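Local coordinates for phage-related protein (Bacillus cereus, PDB 4JG2) that is of unknown function but belongs to the Enc34 family of phage single-stranded DNA-binding proteins, and so probably binds single-stranded DNA, at residues Trp52-Val55 with Ala61-Tyr64; Arg149-Ser154 with Ile182-Asp187. All blocks are in the same frame, centred on the assembly; numbering follows the deposited sequence.

Contact 1 of 2, residues Trp52-Val55 with Ala61-Tyr64; sequences WEPV and AEKY
Pro54 lies flat against the aromatic ring of Tyr64. Its CB sits 3.9 Å from the centroid of the Tyr64 ring and only 10° off the ring normal, a CH-pi contact made squarely over the face. The two side chains run alongside each other in the same direction, so the pyrrolidine follows the ring outward: Pro54 CD comes within 3.6 Å of Tyr64 CZ and is equally close to Tyr64 OH. Tyr64 reaches this place with CG beside its own backbone N and anti to the carbonyl carbon (chi1 -61°), which lays the ring under the proline; the backbone of Trp52 comes up at its edge. Glu62 flanks the proline too. Its CG packs on Pro54 CB at 3.7 Å, and the aliphatic part of the acid crosses the pyrrolidine at a slant.

Behind these side chains the two backbones pair. Val55 and Lys63 form an antiparallel hydrogen-bonded pair, with Val55 N to Lys63 O at 2.9 Å and Lys63 N to Val55 O at 3.0 Å. Both bonds are nearly straight at the hydrogen. This is the closed end of a short beta hairpin, strand 54-55 returning as strand 63-71 by way of the loop between them. Val55 O also receives a CA-H...O contact from Glu62 CA.

Further out, the bent Lys63 chain turns back toward the residues before its strand, and its NZ donates to Ala61 O at 3.0 Å. Tyr64 continues into the sheet by backbone hydrogen bonding to Ser132, while Pro135 and Pro136 touch its side chain. Just before strand 54-55 the chain turns a corner at Trp52 and Glu53, which lean toward the 149-154 loop.

Contact 2 of 2, residues Arg149-Ser154 with Ile182-Asp187; sequences RNEVYS and IQKIRD
Lys184 reaches across to the loop with a bent chain and gives its ammonium to Glu151 O, with 2.8 Å between NZ and that oxygen. The bond lies in the carbonyl plane, and Lys184 CD and CE pack against the same oxygen on the way. Bends at chi2 (70°) and chi4 (-64°) turn the lysine tip over to it. The apolar part lies at the root of this chain, where Lys184 CB meets Val152 CG2 at 4.1 Å; both residues are buried and touch Ile146.

Toward solvent the interface becomes polar and more open. Lys184 NZ makes a salt bridge with Asp187 OD2 at 2.9 Å, and Tyr153 OH donates to the same OD2 at 2.8 Å, on its anti side and tilted out of the carboxylate plane. The two donors reach that oxygen from opposite faces of the carboxylate. Tyr153 OH is itself bonded to Gly188 N. The Glu151 carboxylate is held more loosely: its OE1 is a long 3.9 Å from Lys184 NZ, and two waters fill in, one linking OE1 to the ammonium and the other linking OE1 to Asp187 OD2. The nearby lysine probably offsets the mutual repulsion of the two acids.

Together Glu151, Lys184 and Asp187 form a water-bridged salt-bridge network, joining a 3-10 turn to the end of a strand where Ile185 and Arg186, both opposite Tyr157, make a classic beta bulge.

Overall arrangement
The two contacts have centres about 17 Å apart and adjoin different sheets. Contact 1 is a surface hairpin with no buried residue, leading into the four-stranded antiparallel sheet through strand 63-71. Contact 2 is partly buried and ties the loop between strands 138-139 and 157-169 to strand 175-186 of the mixed sheet. Local backbone pairing and proline-aromatic packing serve the first; charged side chains and waters bridge the second, whose segments are far apart in sequence. They meet directly: Glu53 OE2 forms a salt bridge with Arg149 NH1 at 3.0 Å, and Trp52 NE1 probably bonds Val152 O, so the corner before the hairpin rests on the 149-154 loop.

Contact 1 of 2, residues Trp52-Val55 with Ala61-Tyr64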
ATOM      1  N   TRP A  52     -11.048   7.128  -2.087  1.00  8.15           N
ATOM      2  CA  TRP A  52     -12.470   7.459  -1.977  1.00  9.40           C
ATOM      3  C   TRP A  52     -13.311   6.792  -3.064  1.00 11.10           C
ATOM      4  O   TRP A  52     -14.466   6.470  -2.825  1.00 14.86           O
ATOM      5  CB  TRP A  52     -12.675   8.985  -2.046  1.00  9.99           C
ATOM      6  CG  TRP A  52     -12.011   9.791  -0.960  1.00  7.82           C
ATOM      7  CD1 TRP A  52     -11.061  10.742  -1.102  1.00  8.85           C
ATOM      8  CD2 TRP A  52     -12.289   9.702   0.453  1.00  7.33           C
ATOM      9  NE1 TRP A  52     -10.721  11.290   0.124  1.00  8.16           N
ATOM     10  CE2 TRP A  52     -11.482  10.668   1.086  1.00  7.25           C
ATOM     11  CE3 TRP A  52     -13.195   8.948   1.222  1.00  8.70           C
ATOM     12  CZ2 TRP A  52     -11.547  10.918   2.464  1.00  8.86           C
ATOM     13  CZ3 TRP A  52     -13.261   9.189   2.569  1.00 10.14           C
ATOM     14  CH2 TRP A  52     -12.441  10.147   3.179  1.00  9.00           C
ATOM     15  N   GLU A  53     -12.741   6.647  -4.248  0.50 12.31           N
ATOM     16  CA  GLU A  53     -13.394   6.010  -5.375  0.50 13.64           C
ATOM     17  C   GLU A  53     -12.377   5.108  -6.024  0.50 12.84           C
ATOM     18  O   GLU A  53     -11.195   5.396  -5.960  0.50 12.16           O
ATOM     19  CB  GLU A  53     -13.901   7.051  -6.387  0.50 15.88           C
ATOM     20  CG  GLU A  53     -14.804   8.126  -5.796  0.50 18.32           C
ATOM     21  CD  GLU A  53     -15.745   8.695  -6.816  0.50 27.69           C
ATOM     22  OE1 GLU A  53     -16.263   7.886  -7.621  0.50 33.55           O
ATOM     23  OE2 GLU A  53     -16.014   9.919  -6.772  0.50 21.99           O
ATOM     24  N   PRO A  54     -12.830   3.986  -6.563  1.00 12.01           N
ATOM     25  CA  PRO A  54     -11.909   3.083  -7.244  1.00 10.54           C
ATOM     26  C   PRO A  54     -11.690   3.462  -8.677  1.00 11.39           C
ATOM     27  O   PRO A  54     -12.521   4.162  -9.274  1.00 16.08           O
ATOM     28  CB  PRO A  54     -12.616   1.726  -7.108  1.00 12.06           C
ATOM     29  CG  PRO A  54     -14.068   2.079  -7.252  1.00 13.04           C
ATOM     30  CD  PRO A  54     -14.212   3.427  -6.540  1.00 13.11           C
ATOM     31  N   VAL A  55     -10.564   3.016  -9.236  1.00  9.77           N
ATOM     32  CA  VAL A  55     -10.204   3.326 -10.610  1.00 11.94           C
ATOM     33  C   VAL A  55      -9.534   2.112 -11.262  1.00 11.18           C
ATOM     34  O   VAL A  55      -9.062   1.196 -10.592  1.00 11.36           O
ATOM     35  CB  VAL A  55      -9.306   4.544 -10.738  1.00 16.26           C
ATOM     36  CG1 VAL A  55     -10.023   5.790 -10.207  1.00 18.35           C
ATOM     37  CG2 VAL A  55      -7.975   4.221 -10.114  1.00 15.38           C
ATOM     38  N   ALA A  61      -8.581  -4.242 -13.452  1.00 16.14           N
ATOM     39  CA  ALA A  61      -9.899  -4.224 -12.813  1.00 14.93           C
ATOM     40  C   ALA A  61     -10.013  -3.068 -11.850  1.00 11.19           C
ATOM     41  O   ALA A  61      -9.025  -2.706 -11.189  1.00 13.11           O
ATOM     42  CB  ALA A  61     -10.138  -5.524 -12.090  1.00 17.21           C
ATOM     43  N   GLU A  62     -11.182  -2.451 -11.789  1.00 11.76           N
ATOM     44  CA  GLU A  62     -11.357  -1.259 -10.935  1.00 10.76           C
ATOM     45  C   GLU A  62     -11.163  -1.635  -9.467  1.00  9.60           C
ATOM     46  O   GLU A  62     -11.745  -2.567  -8.961  1.00 10.12           O
ATOM     47  CB  GLU A  62     -12.757  -0.735 -11.167  1.00 15.52           C
ATOM     48  CG  GLU A  62     -13.087   0.547 -10.538  1.00 18.18           C
ATOM     49  CD  GLU A  62     -14.449   1.035 -11.005  1.00 25.07           C
ATOM     50  OE1 GLU A  62     -15.443   0.857 -10.251  1.00 24.43           O
ATOM     51  OE2 GLU A  62     -14.553   1.485 -12.182  1.00 25.01           O
ATOM     52  N   LYS A  63     -10.283  -0.886  -8.812  1.00  8.47           N
ATOM     53  CA  LYS A  63      -9.892  -1.132  -7.431  1.00  8.28           C
ATOM     54  C   LYS A  63      -9.556   0.198  -6.737  1.00  6.91           C
ATOM     55  O   LYS A  63      -9.212   1.192  -7.373  1.00  8.23           O
ATOM     56  CB  LYS A  63      -8.611  -2.030  -7.361  1.00  8.98           C
ATOM     57  CG  LYS A  63      -8.885  -3.491  -7.692  1.00  9.80           C
ATOM     58  CD  LYS A  63      -7.692  -4.396  -7.493  1.00 10.89           C
ATOM     59  CE  LYS A  63      -6.581  -4.126  -8.445  1.00 12.08           C
ATOM     60  NZ  LYS A  63      -6.918  -4.397  -9.844  1.00 13.65           N
ATOM     61  N   TYR A  64      -9.718   0.164  -5.429  1.00  6.71           N
ATOM     62  CA  TYR A  64      -9.163   1.200  -4.560  1.00  6.50           C
ATOM     63  C   TYR A  64      -7.655   0.977  -4.505  1.00  6.62           C
ATOM     64  O   TYR A  64      -7.193  -0.184  -4.444  1.00  7.16           O
ATOM     65  CB  TYR A  64      -9.795   1.161  -3.183  1.00  7.13           C
ATOM     66  CG  TYR A  64     -11.296   1.389  -3.204  1.00  7.13           C
ATOM     67  CD1 TYR A  64     -12.208   0.372  -3.420  1.00  8.12           C
ATOM     68  CD2 TYR A  64     -11.792   2.667  -3.003  1.00  8.12           C
ATOM     69  CE1 TYR A  64     -13.548   0.638  -3.516  1.00  9.29           C
ATOM     70  CE2 TYR A  64     -13.126   2.953  -3.031  1.00  9.74           C
ATOM     71  CZ  TYR A  64     -14.004   1.927  -3.288  1.00 10.08           C
ATOM     72  OH  TYR A  64     -15.367   2.195  -3.331  1.00 13.05           O
TER

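Contact 2 of 2, residues Arg149-Ser154 with Ile182-Asp187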
ATOM      1  N   ARG A 149     -13.914  14.657   1.927  1.00  7.92           N
ATOM      2  CA  ARG A 149     -12.922  14.051   1.084  1.00  7.91           C
ATOM      3  C   ARG A 149     -11.720  14.990   0.877  1.00  7.41           C
ATOM      4  O   ARG A 149     -10.593  14.499   0.603  1.00  8.01           O
ATOM      5  CB  ARG A 149     -13.475  13.698  -0.302  1.00  8.90           C
ATOM      6  CG  ARG A 149     -14.446  12.559  -0.287  1.00  9.33           C
ATOM      7  CD  ARG A 149     -14.795  12.084  -1.673  1.00 11.08           C
ATOM      8  NE  ARG A 149     -15.752  10.992  -1.634  1.00 13.05           N
ATOM      9  CZ  ARG A 149     -16.230  10.386  -2.711  1.00 15.13           C
ATOM     10  NH1 ARG A 149     -15.865  10.810  -3.895  1.00 19.36           N
ATOM     11  NH2 ARG A 149     -17.112   9.427  -2.574  1.00 21.25           N
ATOM     12  N   ASN A 150     -11.924  16.315   0.958  1.00  7.71           N
ATOM     13  CA  ASN A 150     -10.799  17.233   0.759  1.00  8.27           C
ATOM     14  C   ASN A 150      -9.689  17.093   1.816  1.00  7.83           C
ATOM     15  O   ASN A 150      -8.606  17.626   1.620  1.00  9.25           O
ATOM     16  CB  ASN A 150     -11.302  18.665   0.688  1.00  8.55           C
ATOM     17  CG  ASN A 150     -11.956  18.999  -0.640  1.00  8.66           C
ATOM     18  OD1 ASN A 150     -11.596  18.468  -1.675  1.00  9.75           O
ATOM     19  ND2 ASN A 150     -12.866  19.935  -0.627  1.00 10.15           N
ATOM     20  N   GLU A 151      -9.957  16.367   2.903  1.00  8.15           N
ATOM     21  CA  GLU A 151      -8.903  16.121   3.903  1.00  7.95           C
ATOM     22  C   GLU A 151      -7.908  15.036   3.533  1.00  7.57           C
ATOM     23  O   GLU A 151      -6.865  14.943   4.178  1.00  8.54           O
ATOM     24  CB  GLU A 151      -9.520  15.807   5.263  1.00  9.70           C
ATOM     25  CG  GLU A 151     -10.356  16.971   5.829  1.00 11.68           C
ATOM     26  CD  GLU A 151      -9.610  18.288   5.874  1.00 13.83           C
ATOM     27  OE1 GLU A 151      -8.464  18.280   6.339  1.00 15.46           O
ATOM     28  OE2 GLU A 151     -10.188  19.319   5.415  1.00 18.90           O
ATOM     29  N   VAL A 152      -8.188  14.194   2.552  1.00  7.46           N
ATOM     30  CA  VAL A 152      -7.243  13.120   2.147  1.00  6.89           C
ATOM     31  C   VAL A 152      -7.110  13.121   0.618  1.00  6.45           C
ATOM     32  O   VAL A 152      -8.100  12.966  -0.055  1.00  7.46           O
ATOM     33  CB  VAL A 152      -7.680  11.739   2.685  1.00  7.40           C
ATOM     34  CG1 VAL A 152      -6.585  10.733   2.465  1.00  9.66           C
ATOM     35  CG2 VAL A 152      -8.029  11.812   4.164  1.00  8.73           C
ATOM     36  N   TYR A 153      -5.881  13.261   0.178  1.00  6.85           N
ATOM     37  CA  TYR A 153      -5.553  13.536  -1.228  1.00  7.08           C
ATOM     38  C   TYR A 153      -4.110  13.151  -1.476  1.00  7.05           C
ATOM     39  O   TYR A 153      -3.330  13.022  -0.525  1.00  7.88           O
ATOM     40  CB  TYR A 153      -5.783  15.057  -1.538  1.00  8.27           C
ATOM     41  CG  TYR A 153      -5.060  15.959  -0.575  1.00  7.90           C
ATOM     42  CD1 TYR A 153      -5.658  16.292   0.646  1.00  8.06           C
ATOM     43  CD2 TYR A 153      -3.747  16.343  -0.796  1.00  8.61           C
ATOM     44  CE1 TYR A 153      -4.968  17.017   1.594  1.00 11.58           C
ATOM     45  CE2 TYR A 153      -3.053  17.041   0.182  1.00 10.84           C
ATOM     46  CZ  TYR A 153      -3.657  17.336   1.379  1.00 11.97           C
ATOM     47  OH  TYR A 153      -2.942  17.971   2.373  1.00 13.68           O
ATOM     48  N   SER A 154      -3.741  12.946  -2.735  1.00  7.30           N
ATOM     49  CA  SER A 154      -2.364  12.668  -3.100  1.00  6.82           C
ATOM     50  C   SER A 154      -1.472  13.801  -2.602  1.00  6.83           C
ATOM     51  O   SER A 154      -1.679  14.954  -2.963  1.00  8.30           O
ATOM     52  CB  SER A 154      -2.221  12.541  -4.585  1.00  7.21           C
ATOM     53  OG  SER A 154      -3.066  11.514  -5.092  1.00  8.84           O
ATOM     54  N   ILE A 182      -6.774   3.666   6.342  1.00  7.10           N
ATOM     55  CA  ILE A 182      -5.919   4.856   6.255  1.00  7.25           C
ATOM     56  C   ILE A 182      -6.229   5.836   7.371  1.00  6.70           C
ATOM     57  O   ILE A 182      -7.435   6.077   7.636  1.00  8.07           O
ATOM     58  CB  ILE A 182      -6.142   5.545   4.856  1.00  8.14           C
ATOM     59  CG1 ILE A 182      -5.846   4.564   3.709  1.00 10.14           C
ATOM     60  CG2 ILE A 182      -5.365   6.834   4.735  1.00  8.57           C
ATOM     61  CD1 ILE A 182      -6.278   5.046   2.359  1.00 12.21           C
ATOM     62  N   GLN A 183      -5.197   6.365   8.024  1.00  6.51           N
ATOM     63  CA  GLN A 183      -5.353   7.342   9.089  1.00  6.91           C
ATOM     64  C   GLN A 183      -4.590   8.628   8.669  1.00  7.19           C
ATOM     65  O   GLN A 183      -3.372   8.660   8.675  1.00  7.52           O
ATOM     66  CB  GLN A 183      -4.806   6.815  10.415  1.00  7.44           C
ATOM     67  CG  GLN A 183      -4.930   7.845  11.533  1.00  7.72           C
ATOM     68  CD  GLN A 183      -4.462   7.329  12.845  1.00  8.65           C
ATOM     69  OE1 GLN A 183      -3.423   6.690  12.938  1.00  9.52           O
ATOM     70  NE2 GLN A 183      -5.241   7.604  13.905  1.00  9.42           N
ATOM     71  N   LYS A 184      -5.346   9.693   8.328  1.00  6.91           N
ATOM     72  CA  LYS A 184      -4.761  10.967   8.000  1.00  8.19           C
ATOM     73  C   LYS A 184      -3.997  11.564   9.182  1.00  7.79           C
ATOM     74  O   LYS A 184      -4.523  11.629  10.268  1.00  9.65           O
ATOM     75  CB  LYS A 184      -5.882  11.945   7.621  1.00  8.94           C
ATOM     76  CG  LYS A 184      -5.457  13.396   7.469  1.00 11.09           C
ATOM     77  CD  LYS A 184      -4.603  13.695   6.271  1.00 10.30           C
ATOM     78  CE  LYS A 184      -4.153  15.153   6.219  1.00 11.08           C
ATOM     79  NZ  LYS A 184      -5.236  16.137   6.062  1.00 11.70           N
ATOM     80  N   ILE A 185      -2.761  12.019   8.925  1.00  8.13           N
ATOM     81  CA  ILE A 185      -1.920  12.642   9.968  1.00  9.57           C
ATOM     82  C   ILE A 185      -1.674  14.112   9.693  1.00  8.95           C
ATOM     83  O   ILE A 185      -1.950  14.928  10.588  1.00 11.28           O
ATOM     84  CB  ILE A 185      -0.575  11.909  10.104  1.00  9.86           C
ATOM     85  CG1 ILE A 185      -0.799  10.445  10.472  1.00  9.32           C
ATOM     86  CG2 ILE A 185       0.287  12.619  11.154  1.00 13.11           C
ATOM     87  CD1 ILE A 185      -1.467  10.158  11.781  1.00 10.65           C
ATOM     88  N   ARG A 186      -1.207  14.488   8.529  1.00  9.34           N
ATOM     89  CA  ARG A 186      -0.901  15.913   8.255  1.00 10.56           C
ATOM     90  C   ARG A 186      -0.944  16.201   6.782  1.00  9.53           C
ATOM     91  O   ARG A 186      -0.802  15.308   5.940  1.00  9.60           O
ATOM     92  CB  ARG A 186       0.398  16.406   8.875  1.00 15.18           C
ATOM     93  CG  ARG A 186       1.572  15.776   8.368  1.00 14.34           C
ATOM     94  CD  ARG A 186       2.842  16.251   9.079  1.00 19.49           C
ATOM     95  NE  ARG A 186       4.015  15.579   8.504  1.00 20.89           N
ATOM     96  CZ  ARG A 186       4.797  16.064   7.528  1.00 26.40           C
ATOM     97  NH1 ARG A 186       4.598  17.274   7.007  1.00 37.46           N
ATOM     98  NH2 ARG A 186       5.810  15.332   7.101  1.00 40.32           N
ATOM     99  N   ASP A 187      -1.215  17.450   6.465  1.00 10.73           N
ATOM    100  CA  ASP A 187      -1.261  17.912   5.090  1.00 11.19           C
ATOM    101  C   ASP A 187       0.125  17.879   4.506  1.00 10.17           C
ATOM    102  O   ASP A 187       1.116  17.927   5.217  1.00 12.18           O
ATOM    103  CB  ASP A 187      -1.842  19.351   5.010  1.00 12.14           C
ATOM    104  CG  ASP A 187      -3.313  19.356   5.365  1.00 14.25           C
ATOM    105  OD1 ASP A 187      -3.769  20.264   6.123  1.00 25.71           O
ATOM    106  OD2 ASP A 187      -4.044  18.458   4.910  1.00 12.69           O
TER
HETATM  107  O   HOH W   1      -7.141  16.734   8.058  1.00 19.78           O
HETATM  108  O   HOH W   2      -6.685  18.974   4.489  1.00 21.69           O